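Local coordinates for protein dTDP-glucose 4,6-dehydratase (Klebsiella pneumoniae, PDB 5U4Q) that binds NAD in a Rossmann-type domain and probably acts on nucleotide-linked sugars as an epimerase or 4,6-dehydratase, at residues L62-R67 with V82-A87; M107-I112 with K159-M164; A194-T199 with D329-Y334. All coordinates share one frame; numbering follows the deposited sequence.

Contact 1 of 3, residues L62-R67 with V82-A87; sequences LDLADR and VIHLAA. With NAD (nicotinamide-adenine-dinucleotide), chain C.
In the Rossmann-type dinucleotide fold, the adenine end of NAD is held by loops at the C-terminal ends of parallel strands, and here Leu64, in the loop after strand 57-61, meets His84 and Ala86 at the end of strand 81-84. The contact between the two segments is small, 116 Å² in all, and wholly apolar on the Leu64 side. Leu64 CD1 lies 3.6 Å from both Ala86 CB and His84 CE1, meeting the imidazole at its edge, in the ring plane. With CG anti to the carbonyl carbon (chi1 -67°), the leucine branch points at 82-87 while CG also packs beside the adenine. ND1 of His84, the ring atom next to CE1, is hydrogen-bonded to Thr9 OG1, which helps fix the turn of the imidazole.

Polar recognition of the base is divided between two neighbouring residues. Leu64 N donates to NAD N1A over 3.0 Å in a nearly straight bond (168°), and NAD N6A donates to Asp63 OD1 at 2.9 Å. This pair of bonds reads the N1 and amino positions of adenine. Asp63 OD1 also closes an Asx turn, accepting from Ala65 N through its anti lone pair, and its OD2 is bonded to Asn35 ND2, so both carboxylate oxygens are committed. Further along the cofactor, NAD O3D donates to Leu85 O at 2.8 Å.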
loop_
_atom_site.group_PDB
_atom_site.type_symbol
_atom_site.label_atom_id
_atom_site.label_comp_id
_atom_site.label_asym_id
_atom_site.label_seq_id
_atom_site.Cartn_x
_atom_site.Cartn_y
_atom_site.Cartn_z
ATOM N N LEU A 62 -1.339 -23.400 3.679
ATOM C CA LEU A 62 -1.921 -22.332 4.460
ATOM C C LEU A 62 -2.004 -21.099 3.597
ATOM O O LEU A 62 -1.064 -20.817 2.827
ATOM C CB LEU A 62 -0.998 -22.045 5.653
ATOM C CG LEU A 62 -1.345 -20.996 6.670
ATOM C CD1 LEU A 62 -2.646 -21.324 7.366
ATOM C CD2 LEU A 62 -0.217 -20.917 7.687
ATOM N N ASP A 63 -3.100 -20.371 3.720
ATOM C CA ASP A 63 -3.281 -19.125 3.023
ATOM C C ASP A 63 -2.805 -17.980 3.904
ATOM O O ASP A 63 -3.096 -17.920 5.094
ATOM C CB ASP A 63 -4.735 -18.916 2.647
ATOM C CG ASP A 63 -4.887 -18.002 1.467
ATOM O OD1 ASP A 63 -4.550 -16.812 1.603
ATOM O OD2 ASP A 63 -5.318 -18.512 0.396
ATOM N N LEU A 64 -2.067 -17.046 3.310
ATOM C CA LEU A 64 -1.581 -15.855 4.026
ATOM C C LEU A 64 -2.713 -15.043 4.671
ATOM O O LEU A 64 -2.487 -14.391 5.695
ATOM C CB LEU A 64 -0.837 -14.929 3.067
ATOM C CG LEU A 64 0.473 -15.375 2.465
ATOM C CD1 LEU A 64 0.878 -14.314 1.460
ATOM C CD2 LEU A 64 1.538 -15.565 3.547
ATOM N N ALA A 65 -3.906 -15.124 4.071
ATOM C CA ALA A 65 -5.059 -14.371 4.532
ATOM C C ALA A 65 -5.837 -15.049 5.649
ATOM O O ALA A 65 -6.784 -14.457 6.170
ATOM C CB ALA A 65 -5.976 -14.110 3.361
ATOM N N ASP A 66 -5.439 -16.259 6.018
ATOM C CA ASP A 66 -6.088 -17.036 7.099
ATOM C C ASP A 66 -5.484 -16.517 8.410
ATOM O O ASP A 66 -4.425 -16.971 8.843
ATOM C CB ASP A 66 -5.827 -18.526 6.857
ATOM C CG ASP A 66 -6.437 -19.450 7.908
ATOM O OD1 ASP A 66 -6.916 -18.994 8.966
ATOM O OD2 ASP A 66 -6.417 -20.664 7.654
ATOM N N ARG A 67 -6.169 -15.566 9.043
ATOM C CA ARG A 67 -5.645 -14.903 10.230
ATOM C C ARG A 67 -5.355 -15.871 11.366
ATOM O O ARG A 67 -4.273 -15.836 11.945
ATOM C CB ARG A 67 -6.593 -13.801 10.736
ATOM C CG ARG A 67 -6.062 -13.120 11.996
ATOM C CD ARG A 67 -6.965 -12.024 12.517
ATOM N NE ARG A 67 -6.499 -11.573 13.828
ATOM C CZ ARG A 67 -7.144 -10.707 14.610
ATOM N NH1 ARG A 67 -8.299 -10.167 14.216
ATOM N NH2 ARG A 67 -6.619 -10.367 15.785
ATOM N N VAL A 82 12.226 -14.867 9.058
ATOM C CA VAL A 82 11.187 -15.109 8.080
ATOM C C VAL A 82 11.635 -14.543 6.755
ATOM O O VAL A 82 12.150 -13.434 6.710
ATOM C CB VAL A 82 9.875 -14.415 8.494
ATOM C CG1 VAL A 82 8.817 -14.508 7.403
ATOM C CG2 VAL A 82 9.355 -14.982 9.813
ATOM N N ILE A 83 11.466 -15.339 5.690
ATOM C CA ILE A 83 11.675 -14.884 4.299
ATOM C C ILE A 83 10.312 -14.995 3.632
ATOM O O ILE A 83 9.772 -16.099 3.416
ATOM C CB ILE A 83 12.812 -15.616 3.548
ATOM C CG1 ILE A 83 12.888 -15.160 2.087
ATOM C CG2 ILE A 83 12.663 -17.110 3.590
ATOM C CD1 ILE A 83 13.199 -13.703 1.856
ATOM N N HIS A 84 9.693 -13.841 3.379
ATOM C CA HIS A 84 8.350 -13.784 2.846
ATOM C C HIS A 84 8.377 -13.537 1.353
ATOM O O HIS A 84 8.742 -12.449 0.885
ATOM C CB HIS A 84 7.551 -12.707 3.591
ATOM C CG HIS A 84 6.187 -12.499 3.044
ATOM N ND1 HIS A 84 5.286 -13.530 2.887
ATOM C CD2 HIS A 84 5.566 -11.382 2.603
ATOM C CE1 HIS A 84 4.176 -13.057 2.363
ATOM N NE2 HIS A 84 4.320 -11.758 2.176
ATOM N N LEU A 85 7.943 -14.558 0.625
ATOM C CA LEU A 85 7.925 -14.538 -0.843
ATOM C C LEU A 85 6.527 -14.758 -1.426
ATOM O O LEU A 85 6.268 -14.399 -2.567
ATOM C CB LEU A 85 8.903 -15.571 -1.384
ATOM C CG LEU A 85 10.355 -15.350 -0.965
ATOM C CD1 LEU A 85 11.200 -16.604 -1.173
ATOM C CD2 LEU A 85 10.980 -14.150 -1.656
ATOM N N ALA A 86 5.603 -15.320 -0.656
ATOM C CA ALA A 86 4.255 -15.580 -1.141
ATOM C C ALA A 86 3.538 -14.279 -1.488
ATOM O O ALA A 86 3.519 -13.340 -0.683
ATOM C CB ALA A 86 3.448 -16.353 -0.112
ATOM N N ALA A 87 2.957 -14.254 -2.680
ATOM C CA ALA A 87 2.218 -13.103 -3.184
ATOM C C ALA A 87 1.582 -13.452 -4.509
ATOM O O ALA A 87 1.970 -14.422 -5.170
ATOM C CB ALA A 87 3.123 -11.890 -3.376
HETATM P PA NAD C . 5.611 -17.958 -7.689
HETATM O O1A NAD C . 6.327 -19.070 -8.352
HETATM O O2A NAD C . 4.196 -17.596 -8.094
HETATM O O5B NAD C . 5.671 -18.231 -6.096
HETATM C C5B NAD C . 4.833 -17.599 -5.137
HETATM C C4B NAD C . 4.143 -18.686 -4.329
HETATM O O4B NAD C . 3.274 -17.975 -3.428
HETATM C C3B NAD C . 3.288 -19.624 -5.170
HETATM O O3B NAD C . 3.691 -21.001 -5.118
HETATM C C2B NAD C . 1.881 -19.380 -4.623
HETATM O O2B NAD C . 1.078 -20.574 -4.567
HETATM C C1B NAD C . 2.106 -18.738 -3.256
HETATM N N9A NAD C . 0.994 -17.876 -2.820
HETATM C C8A NAD C . 0.407 -16.884 -3.527
HETATM N N7A NAD C . -0.587 -16.337 -2.823
HETATM C C5A NAD C . -0.631 -16.968 -1.639
HETATM C C6A NAD C . -1.494 -16.892 -0.442
HETATM N N6A NAD C . -2.482 -16.014 -0.343
HETATM N N1A NAD C . -1.212 -17.743 0.545
HETATM C C2A NAD C . -0.230 -18.653 0.486
HETATM N N3A NAD C . 0.578 -18.800 -0.585
HETATM C C4A NAD C . 0.399 -17.978 -1.652
HETATM O O3 NAD C . 6.413 -16.566 -7.834
HETATM P PN NAD C . 7.957 -16.241 -7.514
HETATM O O1N NAD C . 8.641 -17.336 -6.807
HETATM O O2N NAD C . 8.484 -15.647 -8.819
HETATM O O5D NAD C . 7.732 -15.010 -6.526
HETATM C C5D NAD C . 8.231 -14.918 -5.195
HETATM C C4D NAD C . 8.110 -13.458 -4.790
HETATM O O4D NAD C . 9.068 -12.667 -5.530
HETATM C C3D NAD C . 6.766 -12.770 -4.999
HETATM O O3D NAD C . 6.526 -11.927 -3.870
HETATM C C2D NAD C . 6.964 -11.890 -6.211
HETATM O O2D NAD C . 6.143 -10.704 -6.201
HETATM C C1D NAD C . 8.436 -11.539 -6.123
HETATM N N1N NAD C . 9.037 -11.281 -7.446
HETATM C C2N NAD C . 9.431 -12.270 -8.281
HETATM C C3N NAD C . 10.004 -11.988 -9.533
HETATM C C7N NAD C . 10.473 -13.052 -10.534
HETATM O O7N NAD C . 11.116 -12.704 -11.536
HETATM N N7N NAD C . 10.186 -14.358 -10.408
HETATM C C4N NAD C . 10.130 -10.673 -9.922
HETATM C C5N NAD C . 9.709 -9.668 -9.062
HETATM C C6N NAD C . 9.142 -9.986 -7.832
#

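Contact 2 of 3, residues M107-I112 with K159-M164; sequences MGYLNI and KANELM
The six-residue segments 107-112 and 159-164 are helical and run in nearly the same direction, with axes 10.4 Å apart at closest approach and a crossing angle of -26°; the backbones come nearest at Tyr109 and Asn161. Between those two residues the aromatic ring and the amide lie almost flat on one another, their planes only 11° apart. Asn161 CG sits over one face of Tyr109, displaced toward the rim, with ND2 3.4 Å from Tyr109 CG. Asn161 CB is more central: it stands 3.8 Å from the centroid of the Tyr109 ring and almost on the normal, a CH-pi contact. The amide is thus laid across the inner part of the ring, while Asn161 O approaches the outer part, 3.3 Å from Tyr109 CE2. Asn161 ND2 is bonded to Asn105 O, one turn before Tyr109 on its own helix, which helps fix the rotation of the amide.

Both segments belong to the long helices 98-118 and 153-172, which pack side by side against the parallel sheet of the Rossmann-type domain. Tyr109 reaches that sheet, touching Leu124 and meeting Tyr126 edge-to-face. A face of the pair is also covered by the second subunit, where Leu110 packs on Ala102 of that chain and Lys159 NZ forms a salt bridge with its Asp148.

Met164, a selenomethionine, has two deposited conformers, and its methyl contacts, less certain for that reason, are those of one alone. There a turn about the CG-SE bond (chi3 68°) brings Met164 CE to the edge of the Tyr109 ring, near its plane and 4.1 Å from Tyr109 CD2. The same methyl touches the neighbouring residue, with Met164 CE 3.9 Å from Leu110 CB.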
loop_
_atom_site.group_PDB
_atom_site.type_symbol
_atom_site.label_atom_id
_atom_site.label_comp_id
_atom_site.label_asym_id
_atom_site.label_seq_id
_atom_site.Cartn_x
_atom_site.Cartn_y
_atom_site.Cartn_z
HETATM N N MSE A 107 -3.609 -7.859 3.198
HETATM C CA MSE A 107 -3.979 -8.553 4.452
HETATM C C MSE A 107 -2.973 -9.610 4.805
HETATM O O MSE A 107 -2.592 -9.769 5.979
HETATM C CB MSE A 107 -5.338 -9.209 4.274
HETATM C CG MSE A 107 -5.843 -9.998 5.483
HETATM SE SE MSE A 107 -6.171 -8.861 7.054
HETATM C CE MSE A 107 -7.678 -7.818 6.325
ATOM N N GLY A 108 -2.540 -10.371 3.815
ATOM C CA GLY A 108 -1.553 -11.392 4.068
ATOM C C GLY A 108 -0.264 -10.846 4.650
ATOM O O GLY A 108 0.348 -11.438 5.553
ATOM N N TYR A 109 0.146 -9.679 4.158
ATOM C CA TYR A 109 1.380 -9.058 4.631
ATOM C C TYR A 109 1.192 -8.617 6.085
ATOM O O TYR A 109 2.106 -8.744 6.896
ATOM C CB TYR A 109 1.818 -7.898 3.719
ATOM C CG TYR A 109 3.237 -7.439 4.030
ATOM C CD1 TYR A 109 4.317 -8.195 3.650
ATOM C CD2 TYR A 109 3.483 -6.277 4.734
ATOM C CE1 TYR A 109 5.623 -7.809 3.977
ATOM C CE2 TYR A 109 4.754 -5.884 5.062
ATOM C CZ TYR A 109 5.832 -6.637 4.665
ATOM O OH TYR A 109 7.110 -6.249 4.999
ATOM N N LEU A 110 0.013 -8.101 6.426
ATOM C CA LEU A 110 -0.249 -7.729 7.814
ATOM C C LEU A 110 -0.162 -8.952 8.722
ATOM O O LEU A 110 0.401 -8.843 9.803
ATOM C CB LEU A 110 -1.602 -7.051 7.980
ATOM C CG LEU A 110 -1.917 -6.581 9.415
ATOM C CD1 LEU A 110 -0.870 -5.644 9.995
ATOM C CD2 LEU A 110 -3.307 -5.957 9.474
ATOM N N ASN A 111 -0.700 -10.102 8.287
ATOM C CA ASN A 111 -0.602 -11.330 9.116
ATOM C C ASN A 111 0.858 -11.687 9.367
ATOM O O ASN A 111 1.221 -12.096 10.468
ATOM C CB ASN A 111 -1.396 -12.488 8.501
ATOM C CG ASN A 111 -2.884 -12.222 8.521
ATOM O OD1 ASN A 111 -3.349 -11.415 9.334
ATOM N ND2 ASN A 111 -3.639 -12.854 7.623
ATOM N N ILE A 112 1.701 -11.554 8.348
ATOM C CA ILE A 112 3.128 -11.778 8.518
ATOM C C ILE A 112 3.701 -10.798 9.569
ATOM O O ILE A 112 4.454 -11.222 10.469
ATOM C CB ILE A 112 3.896 -11.599 7.169
ATOM C CG1 ILE A 112 3.565 -12.718 6.185
ATOM C CG2 ILE A 112 5.411 -11.489 7.357
ATOM C CD1 ILE A 112 4.216 -14.040 6.478
ATOM N N LYS A 159 4.705 -1.397 -2.655
ATOM C CA LYS A 159 5.092 -0.196 -1.931
ATOM C C LYS A 159 4.352 -0.148 -0.596
ATOM O O LYS A 159 4.938 0.227 0.418
ATOM C CB LYS A 159 4.875 1.077 -2.755
ATOM C CG LYS A 159 5.172 2.354 -2.016
ATOM C CD LYS A 159 6.581 2.515 -1.400
ATOM C CE LYS A 159 6.621 3.890 -0.699
ATOM N NZ LYS A 159 7.833 4.205 0.102
ATOM N N ALA A 160 3.082 -0.554 -0.590
ATOM C CA ALA A 160 2.370 -0.619 0.675
ATOM C C ALA A 160 3.080 -1.547 1.656
ATOM O O ALA A 160 3.105 -1.258 2.859
ATOM C CB ALA A 160 0.915 -1.044 0.497
ATOM N N ASN A 161 3.612 -2.669 1.174
ATOM C CA ASN A 161 4.363 -3.604 2.063
ATOM C C ASN A 161 5.560 -2.868 2.665
ATOM O O ASN A 161 5.820 -2.990 3.872
ATOM C CB ASN A 161 4.882 -4.812 1.297
ATOM C CG ASN A 161 3.794 -5.818 0.864
ATOM O OD1 ASN A 161 4.153 -6.844 0.286
ATOM N ND2 ASN A 161 2.548 -5.607 1.231
ATOM N N GLU A 162 6.279 -2.096 1.852
ATOM C CA GLU A 162 7.441 -1.343 2.371
ATOM C C GLU A 162 6.994 -0.356 3.459
ATOM O O GLU A 162 7.671 -0.210 4.483
ATOM C CB GLU A 162 8.195 -0.638 1.242
ATOM C CG GLU A 162 8.793 -1.573 0.189
ATOM C CD GLU A 162 9.565 -0.855 -0.892
ATOM O OE1 GLU A 162 9.831 0.372 -0.755
ATOM O OE2 GLU A 162 9.948 -1.510 -1.899
ATOM N N LEU A 163 5.848 0.302 3.231
ATOM C CA LEU A 163 5.334 1.281 4.203
ATOM C C LEU A 163 4.958 0.615 5.504
ATOM O O LEU A 163 5.256 1.126 6.590
ATOM C CB LEU A 163 4.138 2.037 3.640
ATOM C CG LEU A 163 4.429 3.015 2.497
ATOM C CD1 LEU A 163 3.148 3.270 1.735
ATOM C CD2 LEU A 163 5.063 4.303 3.012
HETATM N N MSE A 164 4.300 -0.539 5.392
HETATM C CA MSE A 164 3.882 -1.300 6.560
HETATM C C MSE A 164 5.098 -1.814 7.310
HETATM O O MSE A 164 5.142 -1.764 8.540
HETATM C CB MSE A 164 2.914 -2.413 6.123
HETATM C CG MSE A 164 1.633 -1.818 5.520
HETATM SE SE MSE A 164 0.648 -3.106 4.386
HETATM C CE MSE A 164 0.047 -4.359 5.764
#

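Contact 3 of 3, residues A194-T199 with D329-Y334; sequences ALFKFT and DWYKDY
Phe196, Trp330 and Tyr331 form an aromatic cluster where helix 194-203 crosses the C-terminal helix 320-334, their short segments inclined at 54° and 11.8 Å apart at closest approach. All three residues carry CG anti to the backbone N, but what this achieves differs. For Phe196 (chi1 -157°) the bond leaving the backbone runs past the other helix, and the ring at its end then comes close to it. Trp330 likewise sets out alongside the partner, and its six-membered ring ends up nearer. Tyr331 points at the partner helix from the start.

Trp330 and Tyr331 each present an edge to the face of Phe196, in two offset edge-to-face pairs. The six-membered ring of Trp330 is 5.4 Å from the Phe196 ring between centroids, the planes at 68°, and its outer corner makes the approach: Trp330 CH2 lies 3.6 Å from Phe196 CE2. Tyr331 stands perpendicular to Phe196, and Tyr331 CE2 comes within 3.6 Å of Phe196 CE1.

Thr199, one turn after Phe196, covers a face of the same tyrosine. Its CG2 is 3.7 Å from the centroid of the Tyr331 ring and almost exactly on the normal, a CH-pi contact. The hydroxyl is turned back: Thr199 OG1 donates to Leu195 O at 2.8 Å, from well above the carbonyl plane, and that oxygen also accepts from Thr199 N.

Around the cluster, Leu44 of helix 42-50 touches both Phe196 and Trp330, and Trp188 meets the rings of Trp330 and Tyr334. Because the threonine hydroxyl is satisfied within its own helix and no hydrogen bond crosses the contact, the two helices are joined here by ring edges, ring faces and a methyl.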
loop_
_atom_site.group_PDB
_atom_site.type_symbol
_atom_site.label_atom_id
_atom_site.label_comp_id
_atom_site.label_asym_id
_atom_site.label_seq_id
_atom_site.Cartn_x
_atom_site.Cartn_y
_atom_site.Cartn_z
ATOM N N ALA A 194 9.947 -14.907 -17.992
ATOM C CA ALA A 194 11.360 -15.124 -18.348
ATOM C C ALA A 194 11.649 -16.207 -19.368
ATOM O O ALA A 194 10.919 -16.316 -20.347
ATOM C CB ALA A 194 12.139 -15.341 -17.059
ATOM N N LEU A 195 12.699 -17.019 -19.168
ATOM C CA LEU A 195 13.047 -18.008 -20.172
ATOM C C LEU A 195 11.991 -19.080 -20.353
ATOM O O LEU A 195 11.776 -19.590 -21.443
ATOM C CB LEU A 195 14.354 -18.688 -19.853
ATOM C CG LEU A 195 15.600 -17.844 -19.782
ATOM C CD1 LEU A 195 16.777 -18.789 -19.669
ATOM C CD2 LEU A 195 15.719 -16.983 -21.043
ATOM N N PHE A 196 11.334 -19.458 -19.257
ATOM C CA PHE A 196 10.286 -20.463 -19.299
ATOM C C PHE A 196 9.168 -19.971 -20.244
ATOM O O PHE A 196 8.686 -20.720 -21.087
ATOM C CB PHE A 196 9.786 -20.671 -17.851
ATOM C CG PHE A 196 9.111 -21.987 -17.571
ATOM C CD1 PHE A 196 8.389 -22.701 -18.528
ATOM C CD2 PHE A 196 9.110 -22.453 -16.266
ATOM C CE1 PHE A 196 7.764 -23.894 -18.187
ATOM C CE2 PHE A 196 8.467 -23.623 -15.922
ATOM C CZ PHE A 196 7.784 -24.331 -16.874
ATOM N N LYS A 197 8.782 -18.711 -20.101
ATOM C CA LYS A 197 7.752 -18.126 -20.979
ATOM C C LYS A 197 8.172 -18.249 -22.441
ATOM O O LYS A 197 7.393 -18.706 -23.276
ATOM C CB LYS A 197 7.504 -16.665 -20.624
ATOM C CG LYS A 197 6.495 -15.957 -21.521
ATOM C CD LYS A 197 6.286 -14.521 -21.091
ATOM C CE LYS A 197 5.183 -13.867 -21.913
ATOM N NZ LYS A 197 4.809 -12.549 -21.338
ATOM N N PHE A 198 9.406 -17.863 -22.743
ATOM C CA PHE A 198 9.876 -17.963 -24.145
ATOM C C PHE A 198 9.954 -19.407 -24.636
ATOM O O PHE A 198 9.597 -19.707 -25.779
ATOM C CB PHE A 198 11.244 -17.321 -24.351
ATOM C CG PHE A 198 11.332 -15.881 -23.953
ATOM C CD1 PHE A 198 10.302 -14.981 -24.225
ATOM C CD2 PHE A 198 12.496 -15.397 -23.349
ATOM C CE1 PHE A 198 10.411 -13.645 -23.849
ATOM C CE2 PHE A 198 12.616 -14.059 -22.984
ATOM C CZ PHE A 198 11.566 -13.184 -23.227
ATOM N N THR A 199 10.439 -20.311 -23.789
ATOM C CA THR A 199 10.595 -21.705 -24.168
ATOM C C THR A 199 9.246 -22.353 -24.480
ATOM O O THR A 199 9.112 -23.073 -25.475
ATOM C CB THR A 199 11.295 -22.488 -23.029
ATOM O OG1 THR A 199 12.601 -21.951 -22.807
ATOM C CG2 THR A 199 11.399 -23.962 -23.355
ATOM N N ASP A 329 18.441 -27.563 -19.689
ATOM C CA ASP A 329 18.725 -28.867 -19.066
ATOM C C ASP A 329 17.606 -29.259 -18.110
ATOM O O ASP A 329 17.102 -30.379 -18.151
ATOM C CB ASP A 329 20.064 -28.814 -18.346
ATOM C CG ASP A 329 20.328 -30.037 -17.500
ATOM O OD1 ASP A 329 20.610 -31.130 -18.042
ATOM O OD2 ASP A 329 20.273 -29.925 -16.265
ATOM N N TRP A 330 17.165 -28.308 -17.288
ATOM C CA TRP A 330 16.057 -28.575 -16.381
ATOM C C TRP A 330 14.765 -28.861 -17.150
ATOM O O TRP A 330 14.083 -29.857 -16.908
ATOM C CB TRP A 330 15.812 -27.399 -15.394
ATOM C CG TRP A 330 14.540 -27.623 -14.677
ATOM C CD1 TRP A 330 14.333 -28.502 -13.686
ATOM C CD2 TRP A 330 13.252 -27.057 -14.984
ATOM N NE1 TRP A 330 13.014 -28.538 -13.349
ATOM C CE2 TRP A 330 12.318 -27.665 -14.129
ATOM C CE3 TRP A 330 12.801 -26.082 -15.884
ATOM C CZ2 TRP A 330 10.975 -27.327 -14.136
ATOM C CZ3 TRP A 330 11.479 -25.772 -15.910
ATOM C CH2 TRP A 330 10.572 -26.374 -15.025
ATOM N N TYR A 331 14.433 -27.990 -18.087
ATOM C CA TYR A 331 13.168 -28.078 -18.815
ATOM C C TYR A 331 13.030 -29.435 -19.553
ATOM O O TYR A 331 11.997 -30.084 -19.467
ATOM C CB TYR A 331 13.003 -26.919 -19.805
ATOM C CG TYR A 331 11.674 -26.865 -20.498
ATOM C CD1 TYR A 331 11.418 -27.636 -21.635
ATOM C CD2 TYR A 331 10.673 -26.024 -20.046
ATOM C CE1 TYR A 331 10.180 -27.585 -22.261
ATOM C CE2 TYR A 331 9.429 -25.972 -20.666
ATOM C CZ TYR A 331 9.191 -26.767 -21.760
ATOM O OH TYR A 331 7.956 -26.686 -22.360
ATOM N N LYS A 332 14.083 -29.822 -20.259
ATOM C CA LYS A 332 14.028 -31.060 -21.059
ATOM C C LYS A 332 13.814 -32.275 -20.210
ATOM O O LYS A 332 13.049 -33.189 -20.591
ATOM C CB LYS A 332 15.299 -31.241 -21.884
ATOM C CG LYS A 332 15.403 -30.321 -23.081
ATOM C CD LYS A 332 16.578 -30.748 -23.955
ATOM C CE LYS A 332 16.629 -30.009 -25.255
ATOM N NZ LYS A 332 17.664 -30.634 -26.156
ATOM N N ASP A 333 14.496 -32.307 -19.079
ATOM C CA ASP A 333 14.382 -33.411 -18.154
ATOM C C ASP A 333 13.017 -33.427 -17.487
ATOM O O ASP A 333 12.372 -34.473 -17.420
ATOM C CB ASP A 333 15.454 -33.315 -17.085
ATOM C CG ASP A 333 15.393 -34.461 -16.117
ATOM O OD1 ASP A 333 15.863 -35.556 -16.479
ATOM O OD2 ASP A 333 14.899 -34.246 -15.003
ATOM N N TYR A 334 12.555 -32.272 -17.013
ATOM C CA TYR A 334 11.281 -32.233 -16.288
ATOM C C TYR A 334 10.111 -32.588 -17.187
ATOM O O TYR A 334 9.207 -33.340 -16.764
ATOM C CB TYR A 334 11.056 -30.864 -15.617
ATOM C CG TYR A 334 9.764 -30.826 -14.842
ATOM C CD1 TYR A 334 9.659 -31.490 -13.634
ATOM C CD2 TYR A 334 8.643 -30.202 -15.347
ATOM C CE1 TYR A 334 8.466 -31.505 -12.922
ATOM C CE2 TYR A 334 7.445 -30.195 -14.630
ATOM C CZ TYR A 334 7.371 -30.862 -13.422
ATOM O OH TYR A 334 6.202 -30.898 -12.688
#

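Overall arrangement
All three contacts are buried, yet they serve different parts of the chain. Contacts 1 and 2 are neighbours, their centres 10 Å apart, within the Rossmann-type domain: Asn111 ND2 of contact 2 reaches Leu64 O of contact 1, probably as a hydrogen bond, and His84 packs on Tyr109. Contact 1 joins a cofactor-binding loop to the end of strand 81-84 and carries polar bonds to NAD; contact 2 stacks an amide on a ring between helices that also meet the second subunit. Contact 3 is separate, about 21 Å from contact 2 between nearest atoms and across the chain's centre from it. Purely apolar across its interface, it ties the C-terminal helix to helix 194-203.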